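Local coordinates for protein beta-lactamase OXA-2 (PDB 1K38) that hydrolyses beta-lactam antibiotics, oxacillin among them, as a class D serine beta-lactamase, probably through an acyl-ester intermediate, and so confers resistance, at residues M222-L225 with F226-E229; S8-R11 with K12-S15; A144-A147 with Q148-I151. One frame throughout, in Å; residues are numbered along the deposited sequence.

Interaction 1: residues M222-L225 with F226-E229; sequences MDDL and FKRE. With FMT (formic acid), chain C.
Arg-228 turns back upon Leu-225 because its chain bends at chi3 (-59°), after a first torsion that sets CG opposite its own carbonyl carbon. The guanidinium thus comes to lie beside the leucine, both side chains pointing the same way, with Leu-225 CD2 3.9 Å above the guanidinium plane and over its centre. Polar and apolar contacts therefore fix the group together. Arg-228 NE gives a hydrogen bond to Leu-225 O (3.0 Å), tilted 15° from the carbonyl plane, while Arg-228 N donates to the same Leu-225 O (3.2 Å). A water donates a third bond to this oxygen and accepts from Glu-229 N, bridging Leu-225 O and Glu-229 N, which at 4.5 Å apart are too far for a direct bond. A second water joins Met-222 O to Phe-226 N in the same way, so this turn is partly hydrated.

On another side, Lys-227 runs extended beyond CG and its NZ forms a salt bridge with Asp-224 OD1 (3.0 Å), arriving from above the carboxylate plane. Asp-224 OD2 takes the backbone N-H of Asn-220, which helps set the carboxylate's orientation, and Lys-227 N is bonded to Asp-224 O. Phe-226 presents the CD1-CE1 edge of its ring to Asp-223 O, each carbon 3.2 Å from it.

Beyond the leucine, Arg-228 NH1 donates to O1 of formic acid (2.6 Å), with a weak second bond from NH2. Ser-99 and Thr-190 hold the same small acid, probably from the crystallisation liquor, and Gly-191 O also accepts from NH1. An arginine so placed beside the probable substrate-binding residues is consistent with the site that receives the substrate carboxylate in class D beta-lactamases.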
loop_
_atom_site.group_PDB
_atom_site.type_symbol
_atom_site.label_atom_id
_atom_site.label_comp_id
_atom_site.label_asym_id
_atom_site.label_seq_id
_atom_site.Cartn_x
_atom_site.Cartn_y
_atom_site.Cartn_z
ATOM N N MET A 222 -5.546 27.069 -10.457
ATOM C CA MET A 222 -5.378 26.406 -9.165
ATOM C C MET A 222 -6.658 26.272 -8.344
ATOM O O MET A 222 -6.845 25.281 -7.638
ATOM C CB MET A 222 -4.318 27.125 -8.322
ATOM C CG MET A 222 -2.905 27.019 -8.872
ATOM S SD MET A 222 -1.734 26.425 -7.630
ATOM C CE MET A 222 -1.713 24.682 -8.025
ATOM N N ASP A 223 -7.537 27.266 -8.434
ATOM C CA ASP A 223 -8.785 27.249 -7.682
ATOM C C ASP A 223 -9.744 26.125 -8.075
ATOM O O ASP A 223 -10.705 25.857 -7.359
ATOM C CB ASP A 223 -9.508 28.594 -7.813
ATOM C CG ASP A 223 -8.721 29.744 -7.206
ATOM O OD1 ASP A 223 -8.209 29.586 -6.077
ATOM O OD2 ASP A 223 -8.623 30.807 -7.853
ATOM N N ASP A 224 -9.490 25.470 -9.208
ATOM C CA ASP A 224 -10.356 24.375 -9.655
ATOM C C ASP A 224 -9.817 22.994 -9.296
ATOM O O ASP A 224 -10.536 22.006 -9.402
ATOM C CB ASP A 224 -10.553 24.399 -11.176
ATOM C CG ASP A 224 -11.467 25.507 -11.639
ATOM O OD1 ASP A 224 -12.278 25.995 -10.826
ATOM O OD2 ASP A 224 -11.384 25.872 -12.836
ATOM N N LEU A 225 -8.563 22.924 -8.866
ATOM C CA LEU A 225 -7.956 21.634 -8.566
ATOM C C LEU A 225 -8.673 20.771 -7.533
ATOM O O LEU A 225 -8.692 19.549 -7.664
ATOM C CB LEU A 225 -6.487 21.829 -8.178
ATOM C CG LEU A 225 -5.666 22.498 -9.293
ATOM C CD1 LEU A 225 -4.201 22.496 -8.920
ATOM C CD2 LEU A 225 -5.874 21.765 -10.618
ATOM N N PHE A 226 -9.280 21.386 -6.520
ATOM C CA PHE A 226 -9.976 20.598 -5.506
ATOM C C PHE A 226 -11.151 19.821 -6.100
ATOM O O PHE A 226 -11.576 18.806 -5.551
ATOM C CB PHE A 226 -10.495 21.494 -4.371
ATOM C CG PHE A 226 -11.753 22.247 -4.714
ATOM C CD1 PHE A 226 -11.705 23.403 -5.492
ATOM C CD2 PHE A 226 -12.992 21.781 -4.277
ATOM C CE1 PHE A 226 -12.877 24.084 -5.829
ATOM C CE2 PHE A 226 -14.167 22.457 -4.611
ATOM C CZ PHE A 226 -14.104 23.608 -5.388
ATOM N N LYS A 227 -11.669 20.303 -7.225
ATOM C CA LYS A 227 -12.812 19.676 -7.879
ATOM C C LYS A 227 -12.527 18.279 -8.410
ATOM O O LYS A 227 -13.444 17.475 -8.567
ATOM C CB LYS A 227 -13.305 20.562 -9.026
ATOM C CG LYS A 227 -13.690 21.962 -8.587
ATOM C CD LYS A 227 -14.107 22.799 -9.776
ATOM C CE LYS A 227 -14.490 24.206 -9.349
ATOM N NZ LYS A 227 -15.032 24.983 -10.495
ATOM N N ARG A 228 -11.262 17.996 -8.701
ATOM C CA ARG A 228 -10.891 16.688 -9.225
ATOM C C ARG A 228 -11.305 15.594 -8.250
ATOM O O ARG A 228 -12.066 14.689 -8.602
ATOM C CB ARG A 228 -9.386 16.639 -9.485
ATOM C CG ARG A 228 -8.926 17.630 -10.553
ATOM C CD ARG A 228 -7.415 17.658 -10.673
ATOM N NE ARG A 228 -6.784 18.026 -9.405
ATOM C CZ ARG A 228 -5.473 18.131 -9.222
ATOM N NH1 ARG A 228 -4.640 17.897 -10.227
ATOM N NH2 ARG A 228 -4.996 18.465 -8.028
ATOM N N GLU A 229 -10.816 15.679 -7.018
ATOM C CA GLU A 229 -11.176 14.687 -6.013
ATOM C C GLU A 229 -12.622 14.822 -5.540
ATOM O O GLU A 229 -13.281 13.820 -5.251
ATOM C CB GLU A 229 -10.237 14.776 -4.803
ATOM C CG GLU A 229 -8.883 14.123 -5.019
ATOM C CD GLU A 229 -8.151 13.844 -3.713
ATOM O OE1 GLU A 229 -8.810 13.430 -2.733
ATOM O OE2 GLU A 229 -6.915 14.022 -3.671
HETATM C C FMT C . -1.025 17.876 -10.196
HETATM O O1 FMT C . -2.203 18.587 -9.569
HETATM O O2 FMT C . -0.498 16.744 -9.291
HETATM O O HOH W 1 -8.229 23.945 -5.565
HETATM O O HOH W 2 -8.589 17.381 -6.127
#

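Interaction 2: residues S8-R11 with K12-S15; sequences SDWR and KFFS
Trp-10 and Phe-13 form an offset edge-to-face aromatic pair, the edge of the phenyl ring directed toward the face of the five-membered indole ring. The evidence is a centroid separation of 5.6 Å between the five-membered ring of Trp-10 and the ring of Phe-13, with planes inclined at 67°. The closest touch is Trp-10 CD1 to Phe-13 CE2 (3.7 Å), and CD1 sits near the phenyl plane, at the edge. One face of the Phe-13 ring receives Lys-12 CG, 4.1 Å above the plane and displaced toward the rim. Phe-14 points another edge, through CD1, at Trp-10 O (3.5 Å), near the plane of its own ring.

That carbonyl oxygen is also the acceptor for Phe-13 N (3.0 Å), a bond spanning three residues. At the next carbonyl, Arg-11 O accepts from Ser-15 N (2.8 Å), four residues along, so the tight 3-10 turn has widened into alpha-helical spacing. Ser-15 OG also lies near this oxygen (3.1 Å from Arg-11 O) and near Lys-12 O, and its single proton may serve either one.

Lys-12 CG sits in the crowded position between its backbone N and carbonyl carbon (chi1 67°), which lays the chain over Asp-9 O at 3.3 Å from CG. Its ammonium does not reach the Asp-9 carboxylate, which pairs instead with Arg-7.

Trp-10 packs on Ile-23, Val-25 and Leu-36, Phe-13 on Ala-234 and Ile-235, and Phe-14 stacks with Phe-38. The arrangement is that of a 3-10 turn running into a short amphipathic helix, whose aromatic side packs against the central sheet and helix 226-238 of the penicillin-recognising fold.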
loop_
_atom_site.group_PDB
_atom_site.type_symbol
_atom_site.label_atom_id
_atom_site.label_comp_id
_atom_site.label_asym_id
_atom_site.label_seq_id
_atom_site.Cartn_x
_atom_site.Cartn_y
_atom_site.Cartn_z
ATOM N N SER A 8 -25.702 9.973 -17.700
ATOM C CA SER A 8 -25.930 11.398 -17.897
ATOM C C SER A 8 -26.387 12.063 -16.606
ATOM O O SER A 8 -26.228 13.272 -16.435
ATOM C CB SER A 8 -26.972 11.626 -18.997
ATOM O OG SER A 8 -28.210 11.029 -18.655
ATOM N N ASP A 9 -26.946 11.268 -15.699
ATOM C CA ASP A 9 -27.422 11.790 -14.426
ATOM C C ASP A 9 -26.258 12.262 -13.559
ATOM O O ASP A 9 -26.454 13.022 -12.608
ATOM C CB ASP A 9 -28.239 10.725 -13.685
ATOM C CG ASP A 9 -27.462 9.451 -13.449
ATOM O OD1 ASP A 9 -27.009 8.830 -14.435
ATOM O OD2 ASP A 9 -27.309 9.061 -12.273
ATOM N N TRP A 10 -25.048 11.816 -13.888
ATOM C CA TRP A 10 -23.872 12.228 -13.134
ATOM C C TRP A 10 -23.530 13.688 -13.390
ATOM O O TRP A 10 -22.610 14.234 -12.786
ATOM C CB TRP A 10 -22.672 11.342 -13.473
ATOM C CG TRP A 10 -22.706 10.020 -12.762
ATOM C CD1 TRP A 10 -23.641 9.599 -11.856
ATOM C CD2 TRP A 10 -21.760 8.950 -12.885
ATOM N NE1 TRP A 10 -23.335 8.336 -11.409
ATOM C CE2 TRP A 10 -22.186 7.913 -12.024
ATOM C CE3 TRP A 10 -20.593 8.765 -13.641
ATOM C CZ2 TRP A 10 -21.484 6.708 -11.895
ATOM C CZ3 TRP A 10 -19.897 7.568 -13.513
ATOM C CH2 TRP A 10 -20.347 6.553 -12.644
ATOM N N ARG A 11 -24.278 14.327 -14.282
ATOM C CA ARG A 11 -24.028 15.729 -14.573
ATOM C C ARG A 11 -24.229 16.557 -13.308
ATOM O O ARG A 11 -23.606 17.603 -13.140
ATOM C CB ARG A 11 -24.966 16.229 -15.677
ATOM C CG ARG A 11 -24.769 17.698 -16.021
ATOM C CD ARG A 11 -25.408 18.053 -17.354
ATOM N NE ARG A 11 -24.845 17.256 -18.441
ATOM C CZ ARG A 11 -25.090 17.462 -19.730
ATOM N NH1 ARG A 11 -25.892 18.449 -20.108
ATOM N NH2 ARG A 11 -24.530 16.681 -20.645
ATOM N N LYS A 12 -25.087 16.079 -12.412
ATOM C CA LYS A 12 -25.353 16.802 -11.173
ATOM C C LYS A 12 -24.101 16.954 -10.321
ATOM O O LYS A 12 -23.951 17.940 -9.601
ATOM C CB LYS A 12 -26.444 16.103 -10.356
ATOM C CG LYS A 12 -26.054 14.743 -9.807
ATOM C CD LYS A 12 -27.165 14.190 -8.934
ATOM C CE LYS A 12 -26.837 12.799 -8.428
ATOM N NZ LYS A 12 -27.919 12.271 -7.550
ATOM N N PHE A 13 -23.203 15.979 -10.399
ATOM C CA PHE A 13 -21.970 16.040 -9.627
ATOM C C PHE A 13 -21.021 17.078 -10.211
ATOM O O PHE A 13 -20.330 17.781 -9.473
ATOM C CB PHE A 13 -21.301 14.666 -9.585
ATOM C CG PHE A 13 -22.078 13.643 -8.800
ATOM C CD1 PHE A 13 -22.279 13.803 -7.432
ATOM C CD2 PHE A 13 -22.627 12.532 -9.432
ATOM C CE1 PHE A 13 -23.017 12.872 -6.706
ATOM C CE2 PHE A 13 -23.364 11.597 -8.718
ATOM C CZ PHE A 13 -23.561 11.764 -7.351
ATOM N N PHE A 14 -20.985 17.182 -11.535
ATOM C CA PHE A 14 -20.121 18.163 -12.177
ATOM C C PHE A 14 -20.685 19.564 -11.984
ATOM O O PHE A 14 -19.944 20.506 -11.722
ATOM C CB PHE A 14 -19.968 17.870 -13.672
ATOM C CG PHE A 14 -19.063 16.707 -13.971
ATOM C CD1 PHE A 14 -19.525 15.401 -13.871
ATOM C CD2 PHE A 14 -17.736 16.922 -14.328
ATOM C CE1 PHE A 14 -18.674 14.319 -14.123
ATOM C CE2 PHE A 14 -16.880 15.851 -14.581
ATOM C CZ PHE A 14 -17.349 14.548 -14.479
ATOM N N SER A 15 -22.002 19.698 -12.104
ATOM C CA SER A 15 -22.638 20.997 -11.932
ATOM C C SER A 15 -22.521 21.456 -10.480
ATOM O O SER A 15 -22.387 22.648 -10.211
ATOM C CB SER A 15 -24.111 20.929 -12.352
ATOM O OG SER A 15 -24.818 19.959 -11.602
#

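Interaction 3: residues A144-A147 with Q148-I151; sequences AISA and QEQI
The side chain of Gln-148 meets Ser-146 only at CB, 4.0 Å from Ser-146 OG, and its amide leads off to Ser-43 OG. Glu-149 comes next and makes the central exchange. Its backbone N donates to Ser-146 OG (3.1 Å, N-H...O angle 155°), while Glu-149 OE1 takes the N-H of Ser-146 (3.0 Å, 162°) on its anti lone pair. These reciprocal bonds are a capping box, with Ser-146 as N-cap. The glutamate chain, extended beyond CG, passes Ile-145 on the way, CB lying 3.4 Å from Ile-145 CG1, and Arg-46 holds OE2 by a salt bridge that helps fix the carboxylate's rotation.

Gln-150 N bonds to Ser-146 O (2.9 Å), closing the first alpha-helical turn. Its side chain bends at chi2 (-102°), which brings NE2 against Ile-145 CG2 (3.8 Å) and across that isoleucine at about a right angle; NE2 also donates to Thr-52, the residue after the predicted acylated serine, Ser-51. Ile-151 N continues the ladder to Ala-147 O (3.1 Å).

The start of helix 147-158 packs on the sheet: Ala-147 and Ile-151 rest on strands 21-27 and 208-217, Gln-150 on strand 196-205, and Ile-145 packs against the loop residues Pro-49 and Tyr-125.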
loop_
_atom_site.group_PDB
_atom_site.type_symbol
_atom_site.label_atom_id
_atom_site.label_comp_id
_atom_site.label_asym_id
_atom_site.label_seq_id
_atom_site.Cartn_x
_atom_site.Cartn_y
_atom_site.Cartn_z
ATOM N N ALA A 144 -0.215 12.336 -25.404
ATOM C CA ALA A 144 -1.622 12.527 -25.060
ATOM C C ALA A 144 -2.318 11.181 -24.888
ATOM O O ALA A 144 -1.997 10.211 -25.577
ATOM C CB ALA A 144 -2.319 13.348 -26.141
ATOM N N ILE A 145 -3.282 11.135 -23.973
ATOM C CA ILE A 145 -4.016 9.908 -23.679
ATOM C C ILE A 145 -5.436 10.244 -23.207
ATOM O O ILE A 145 -5.658 11.291 -22.601
ATOM C CB ILE A 145 -3.258 9.100 -22.586
ATOM C CG1 ILE A 145 -3.935 7.752 -22.346
ATOM C CG2 ILE A 145 -3.178 9.922 -21.300
ATOM C CD1 ILE A 145 -3.119 6.807 -21.459
ATOM N N SER A 146 -6.397 9.367 -23.492
ATOM C CA SER A 146 -7.783 9.610 -23.088
ATOM C C SER A 146 -8.128 8.981 -21.745
ATOM O O SER A 146 -7.384 8.145 -21.223
ATOM C CB SER A 146 -8.749 9.057 -24.132
ATOM O OG SER A 146 -8.809 7.641 -24.057
ATOM N N ALA A 147 -9.272 9.376 -21.196
ATOM C CA ALA A 147 -9.712 8.828 -19.920
ATOM C C ALA A 147 -9.938 7.325 -20.050
ATOM O O ALA A 147 -9.610 6.568 -19.139
ATOM C CB ALA A 147 -10.994 9.519 -19.458
ATOM N N GLN A 148 -10.489 6.887 -21.179
ATOM C CA GLN A 148 -10.722 5.463 -21.366
ATOM C C GLN A 148 -9.404 4.709 -21.471
ATOM O O GLN A 148 -9.286 3.586 -20.975
ATOM C CB GLN A 148 -11.602 5.212 -22.597
ATOM C CG GLN A 148 -13.074 5.510 -22.324
ATOM C CD GLN A 148 -14.014 4.856 -23.320
ATOM O OE1 GLN A 148 -13.786 3.724 -23.757
ATOM N NE2 GLN A 148 -15.089 5.555 -23.667
ATOM N N GLU A 149 -8.410 5.330 -22.096
ATOM C CA GLU A 149 -7.100 4.703 -22.226
ATOM C C GLU A 149 -6.397 4.629 -20.866
ATOM O O GLU A 149 -5.638 3.694 -20.603
ATOM C CB GLU A 149 -6.252 5.467 -23.243
ATOM C CG GLU A 149 -6.780 5.335 -24.663
ATOM C CD GLU A 149 -5.941 6.078 -25.676
ATOM O OE1 GLU A 149 -5.622 7.257 -25.431
ATOM O OE2 GLU A 149 -5.611 5.485 -26.725
ATOM N N GLN A 150 -6.651 5.607 -20.000
ATOM C CA GLN A 150 -6.054 5.590 -18.665
ATOM C C GLN A 150 -6.615 4.391 -17.904
ATOM O O GLN A 150 -5.887 3.705 -17.187
ATOM C CB GLN A 150 -6.384 6.877 -17.896
ATOM C CG GLN A 150 -5.690 8.127 -18.436
ATOM C CD GLN A 150 -4.480 8.549 -17.615
ATOM O OE1 GLN A 150 -3.814 7.720 -16.989
ATOM N NE2 GLN A 150 -4.187 9.850 -17.620
ATOM N N ILE A 151 -7.915 4.145 -18.054
ATOM C CA ILE A 151 -8.551 3.017 -17.375
ATOM C C ILE A 151 -7.902 1.715 -17.831
ATOM O O ILE A 151 -7.528 0.883 -17.008
ATOM C CB ILE A 151 -10.069 2.953 -17.682
ATOM C CG1 ILE A 151 -10.789 4.154 -17.054
ATOM C CG2 ILE A 151 -10.649 1.642 -17.163
ATOM C CD1 ILE A 151 -10.911 4.098 -15.545
#

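In the fold
Along the chain interaction 2 comes first, then interaction 3, then interaction 1. Their centres form an open triangle: interactions 1 and 2 are about 16 Å apart, and each is about 20 Å from interaction 3, with none touching another. All three are helix beginnings arranged round one mixed sheet. Residues 12-15 and 226-229 both meet strand 208-217 at Ile-216, whereas 147-151 meets Ala-213, and 147 also Asn-215, of the same strand; this alternation places interaction 3 on the opposite face. Interaction 2 also packs on helix 226-238, which interaction 1 opens. Interactions 1 and 3 thus probably approach the predicted active site from different faces of the sheet, while interaction 2 lies remote from it.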